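Local coordinates for decapping and exoribonuclease protein 1 (Kluyveromyces lactis, PDB 4GPS), which removes NAD caps from the 5' ends of RNA and, with a divalent metal cation, combines decapping with 5'-3' exoribonuclease activity, at residues P110-E115 against T290-K295; E243-E248 against N336-L341. All coordinates share one frame; numbering follows the deposited sequence.

The end of helix 233-246 joins the two contacts, whose centres lie about 11 Å apart. Interaction 1 sets L112, just before helix 114-122, against strand 290-297; interaction 2 sets L245 and L246 against strand 338-344. L246 belongs to both neighbourhoods, since its side chain also touches L112 and I294. The main chains meet as well: R113 N lies 2.8 Å from L246 O, a probable hydrogen bond, and the R113 side chain, through NE, makes a weak one to L245 O. The active site borders this apolar junction. E243, E293 and I294, within these segments, and D282 bind the divalent metal cation, and the side chain of I294 lies about 4 Å from those of E243 and D282.

Interaction 1. Residues P110-E115 against T290-K295; sequences PRLRPE and TYTEIK
L112 spreads its forked side chain over two residues of strand 290-297, giving one methyl to each. CD2 meets the methyl CG2 of T292 at 4.1 Å, the two side chains standing roughly perpendicular. The other branch, CD1, reaches I294 CD1, also at 4.1 Å, on a more slanting course. The fork arrives there because CG stands anti to the backbone N of L112 (chi1 -176°), which carries both methyls out toward the strand. From the other side, T292 offers its methyl, and I294 extends a straight ethyl arm (chi2 178°) that brings CD1 forward. The contact is small, burying 105 Å² in all, with the nearest CA atoms, of L112 and T292, 7.7 Å apart; all three residues are nevertheless buried. L327 of the parallel strand 325-331 touches both L112 and T292.

In the PD-(D/E)XK nuclease core of this DXO/Dom3Z enzyme, alternate residues of the strand face opposite ways. T292 and I294 direct their side chains at L112, whereas E293, a metal ligand, turns elsewhere and is bound by R182 in a salt bridge. I294 is also a metal ligand, probably through its main-chain oxygen, since its side chain is a hydrocarbon committed to packing. The neighbouring K295 probably binds substrate, as in related enzymes. Backbone hydrogen bonds between I284 and both P110 and L112 tie this segment to strand 273-285.

Just beyond L112 the chain enters helix 114-122, with R113 at its N-cap position. R113 NH1 forms a salt bridge to E115 OE2 at 3.2 Å, the carboxylate oxygen lying at the guanidinium edge and in its plane, although the hydrogen bond within it is weak and bent to 125°.

Interaction 2. Residues E243-E248 against N336-L341; sequences EDLLIE and NELEQL
The last turn of helix 233-246 packs against strand 338-344 through two pairs of leucines, L245 with L338 and L246 with L341. The second pair is the more extensive. L246 CD2 comes within 3.7 Å of L341 CD1, and L246 CD1 lies 3.9 Å from L341 CD2; each methyl of one residue thus finds a methyl of the other. These side chains run antiparallel, side by side rather than end on. In both, the first torsion (chi1 -56° in L246) lays CG beside the residue's own backbone N and turns the methyl forks alongside one another.

L245 and L338 meet through a single pair of methyls, their CD2 atoms 3.8 Å apart, and their side chains meet at a slant. The spacing of the backbones leaves room for a leucine from each side: the CA atoms of L246 and L341 are 9.9 Å apart. Within the RAI1-like nuclease fold, the helix thereby rests on the part of the sheet formed by strands 290-297, 325-331 and 338-344, with L246 also touching L327 of the middle one. V116 of helix 114-122 and W125 add to the surroundings, against L246 and L341 respectively.

Between the two strand leucines the chain carries a classic beta bulge, in which E339 and Q340 both face F330 of strand 325-331. L338 and L341, three residues apart, both point at the helix across that irregularity. On the helix, E243 binds the divalent metal cation one turn before L246, and its carbonyl oxygen accepts a 3.0 Å hydrogen bond from I247 N, where the chain leaves helical geometry.

Interaction 1. Residues P110-E115 against T290-K295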
# COMPACT_ATOMS: atom_id res chain seq x y z
N PRO A 110 -5.92 -17.13 1.05
CA PRO A 110 -4.63 -17.82 1.22
C PRO A 110 -4.36 -17.95 2.73
O PRO A 110 -4.39 -16.96 3.47
CB PRO A 110 -3.62 -16.90 0.52
CG PRO A 110 -4.45 -16.07 -0.39
CD PRO A 110 -5.74 -15.83 0.41
N ARG A 111 -4.08 -19.16 3.19
CA ARG A 111 -3.83 -19.37 4.59
C ARG A 111 -2.36 -19.31 4.94
O ARG A 111 -1.53 -19.91 4.28
CB ARG A 111 -4.41 -20.74 5.03
CG ARG A 111 -5.93 -20.86 4.83
CD ARG A 111 -6.40 -22.34 4.74
NE ARG A 111 -6.12 -23.08 5.97
CZ ARG A 111 -6.87 -23.06 7.07
NH1 ARG A 111 -7.98 -22.33 7.14
NH2 ARG A 111 -6.49 -23.76 8.13
N LEU A 112 -2.04 -18.55 5.97
CA LEU A 112 -0.68 -18.47 6.46
C LEU A 112 -0.52 -19.83 7.15
O LEU A 112 -1.41 -20.27 7.91
CB LEU A 112 -0.57 -17.35 7.50
CG LEU A 112 0.81 -17.07 8.07
CD1 LEU A 112 1.73 -16.50 6.96
CD2 LEU A 112 0.69 -16.09 9.23
N ARG A 113 0.59 -20.51 6.90
CA ARG A 113 0.82 -21.83 7.50
C ARG A 113 0.57 -21.88 8.99
O ARG A 113 0.93 -20.96 9.72
CB ARG A 113 2.23 -22.27 7.20
CG ARG A 113 2.38 -22.72 5.79
CD ARG A 113 2.88 -24.11 5.78
NE ARG A 113 4.17 -24.17 5.12
CZ ARG A 113 5.12 -25.02 5.46
NH1 ARG A 113 4.89 -25.87 6.45
NH2 ARG A 113 6.29 -25.02 4.83
N PRO A 114 -0.05 -22.96 9.48
CA PRO A 114 -0.32 -23.04 10.92
C PRO A 114 0.91 -23.03 11.85
O PRO A 114 0.88 -22.43 12.93
CB PRO A 114 -1.20 -24.30 11.05
CG PRO A 114 -0.83 -25.12 9.84
CD PRO A 114 -0.64 -24.10 8.75
N GLU A 115 1.99 -23.67 11.43
CA GLU A 115 3.22 -23.68 12.22
C GLU A 115 3.67 -22.24 12.40
O GLU A 115 4.16 -21.86 13.47
CB GLU A 115 4.33 -24.48 11.52
CG GLU A 115 3.94 -25.90 11.17
CD GLU A 115 3.27 -26.01 9.81
OE1 GLU A 115 2.47 -25.12 9.44
OE2 GLU A 115 3.54 -27.00 9.10
N THR A 290 -6.71 -12.40 10.86
CA THR A 290 -6.14 -11.13 10.50
C THR A 290 -5.28 -11.24 9.25
O THR A 290 -4.40 -12.10 9.16
CB THR A 290 -5.28 -10.63 11.70
OG1 THR A 290 -6.13 -10.42 12.84
CG2 THR A 290 -4.50 -9.36 11.36
N TYR A 291 -5.54 -10.39 8.28
CA TYR A 291 -4.70 -10.41 7.10
C TYR A 291 -3.26 -10.20 7.56
O TYR A 291 -3.00 -9.44 8.50
CB TYR A 291 -5.10 -9.28 6.15
CG TYR A 291 -6.39 -9.55 5.44
CD1 TYR A 291 -6.60 -10.76 4.78
CD2 TYR A 291 -7.38 -8.57 5.37
CE1 TYR A 291 -7.76 -11.00 4.05
CE2 TYR A 291 -8.55 -8.78 4.65
CZ TYR A 291 -8.74 -10.00 3.99
OH TYR A 291 -9.87 -10.17 3.24
N THR A 292 -2.32 -10.88 6.91
CA THR A 292 -0.90 -10.81 7.24
C THR A 292 -0.09 -10.60 5.93
O THR A 292 -0.09 -11.46 5.04
CB THR A 292 -0.49 -12.12 7.95
OG1 THR A 292 -1.26 -12.24 9.15
CG2 THR A 292 1.04 -12.13 8.28
N GLU A 293 0.54 -9.44 5.83
CA GLU A 293 1.32 -9.06 4.66
C GLU A 293 2.78 -9.42 4.94
O GLU A 293 3.37 -9.01 5.95
CB GLU A 293 1.15 -7.56 4.38
CG GLU A 293 -0.31 -7.12 4.47
CD GLU A 293 -0.67 -5.99 3.53
OE1 GLU A 293 -0.32 -6.10 2.34
OE2 GLU A 293 -1.30 -5.01 3.97
N ILE A 294 3.33 -10.22 4.03
CA ILE A 294 4.67 -10.76 4.10
C ILE A 294 5.71 -9.90 3.37
O ILE A 294 5.54 -9.54 2.20
CB ILE A 294 4.63 -12.19 3.53
CG1 ILE A 294 3.60 -12.99 4.34
CG2 ILE A 294 6.04 -12.83 3.53
CD1 ILE A 294 3.42 -14.39 3.88
N LYS A 295 6.78 -9.57 4.09
CA LYS A 295 7.87 -8.76 3.53
C LYS A 295 9.20 -9.48 3.72
O LYS A 295 9.47 -10.08 4.77
CB LYS A 295 7.93 -7.37 4.21
CG LYS A 295 6.75 -6.47 3.94
CD LYS A 295 6.69 -6.03 2.47
CE LYS A 295 5.53 -5.14 2.22
NZ LYS A 295 5.44 -4.73 0.80

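Interaction 2. Residues E243-E248 against N336-L341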
# COMPACT_ATOMS: atom_id res chain seq x y z
N GLU A 243 7.16 -15.79 0.58
CA GLU A 243 5.70 -15.95 0.61
C GLU A 243 5.36 -17.44 0.38
O GLU A 243 4.54 -18.03 1.09
CB GLU A 243 5.06 -15.08 -0.48
CG GLU A 243 5.16 -13.58 -0.14
CD GLU A 243 4.92 -12.63 -1.30
OE1 GLU A 243 5.09 -11.40 -1.10
OE2 GLU A 243 4.55 -13.11 -2.40
N ASP A 244 6.03 -18.03 -0.60
CA ASP A 244 5.83 -19.43 -0.94
C ASP A 244 6.01 -20.35 0.27
O ASP A 244 5.17 -21.20 0.55
CB ASP A 244 6.81 -19.84 -2.03
CG ASP A 244 6.23 -20.87 -2.98
OD1 ASP A 244 5.76 -21.92 -2.50
OD2 ASP A 244 6.25 -20.61 -4.21
N LEU A 245 7.12 -20.16 0.98
CA LEU A 245 7.46 -20.92 2.18
C LEU A 245 6.48 -20.72 3.39
O LEU A 245 6.22 -21.66 4.13
CB LEU A 245 8.90 -20.55 2.59
CG LEU A 245 9.50 -21.11 3.88
CD1 LEU A 245 9.75 -22.63 3.70
CD2 LEU A 245 10.80 -20.36 4.21
N LEU A 246 5.92 -19.52 3.57
CA LEU A 246 5.03 -19.24 4.71
C LEU A 246 3.54 -19.51 4.48
O LEU A 246 2.76 -19.68 5.42
CB LEU A 246 5.22 -17.78 5.19
CG LEU A 246 6.68 -17.41 5.56
CD1 LEU A 246 6.82 -15.95 5.75
CD2 LEU A 246 7.15 -18.14 6.79
N ILE A 247 3.14 -19.57 3.22
CA ILE A 247 1.73 -19.75 2.87
C ILE A 247 1.35 -21.17 2.38
O ILE A 247 2.04 -21.74 1.54
CB ILE A 247 1.35 -18.71 1.76
CG1 ILE A 247 1.70 -17.29 2.23
CG2 ILE A 247 -0.11 -18.77 1.45
CD1 ILE A 247 1.75 -16.25 1.09
N GLU A 248 0.27 -21.72 2.93
CA GLU A 248 -0.22 -23.03 2.49
C GLU A 248 -0.72 -22.92 1.05
O GLU A 248 -0.17 -23.56 0.16
CB GLU A 248 -1.36 -23.51 3.38
CG GLU A 248 -0.96 -24.63 4.34
CD GLU A 248 -2.09 -25.08 5.27
OE1 GLU A 248 -1.83 -25.97 6.12
OE2 GLU A 248 -3.23 -24.54 5.15
N ASN A 336 21.79 -15.74 2.17
CA ASN A 336 20.41 -15.70 1.68
C ASN A 336 19.49 -16.64 2.48
O ASN A 336 18.37 -16.98 2.05
CB ASN A 336 20.34 -16.06 0.20
CG ASN A 336 20.80 -14.92 -0.68
OD1 ASN A 336 20.24 -13.80 -0.64
ND2 ASN A 336 21.84 -15.19 -1.47
N GLU A 337 19.94 -17.06 3.66
CA GLU A 337 19.08 -17.92 4.45
C GLU A 337 18.12 -17.13 5.33
O GLU A 337 18.51 -16.11 5.90
CB GLU A 337 19.92 -18.80 5.35
CG GLU A 337 20.76 -19.77 4.60
CD GLU A 337 21.53 -20.67 5.53
OE1 GLU A 337 22.12 -21.66 5.04
OE2 GLU A 337 21.55 -20.37 6.76
N LEU A 338 16.88 -17.61 5.46
CA LEU A 338 15.90 -16.97 6.34
C LEU A 338 16.42 -17.09 7.79
O LEU A 338 16.53 -18.18 8.33
CB LEU A 338 14.53 -17.65 6.21
CG LEU A 338 13.42 -17.25 7.20
CD1 LEU A 338 13.11 -15.76 7.09
CD2 LEU A 338 12.15 -18.04 6.90
N GLU A 339 16.77 -15.96 8.40
CA GLU A 339 17.32 -15.97 9.77
C GLU A 339 16.34 -15.72 10.88
O GLU A 339 16.52 -16.19 12.00
CB GLU A 339 18.41 -14.92 9.92
CG GLU A 339 19.80 -15.38 9.64
CD GLU A 339 20.81 -14.27 9.86
OE1 GLU A 339 22.01 -14.50 9.61
OE2 GLU A 339 20.39 -13.16 10.27
N GLN A 340 15.29 -14.97 10.59
CA GLN A 340 14.34 -14.64 11.62
C GLN A 340 13.01 -14.21 11.01
O GLN A 340 12.97 -13.54 9.97
CB GLN A 340 14.92 -13.50 12.49
CG GLN A 340 13.99 -12.90 13.52
CD GLN A 340 14.62 -11.65 14.20
OE1 GLN A 340 15.68 -11.15 13.77
NE2 GLN A 340 13.96 -11.15 15.24
N LEU A 341 11.94 -14.64 11.66
CA LEU A 341 10.60 -14.27 11.27
C LEU A 341 10.12 -13.40 12.41
O LEU A 341 10.26 -13.78 13.58
CB LEU A 341 9.71 -15.50 11.20
CG LEU A 341 9.67 -16.26 9.89
CD1 LEU A 341 8.64 -17.40 10.04
CD2 LEU A 341 9.28 -15.32 8.77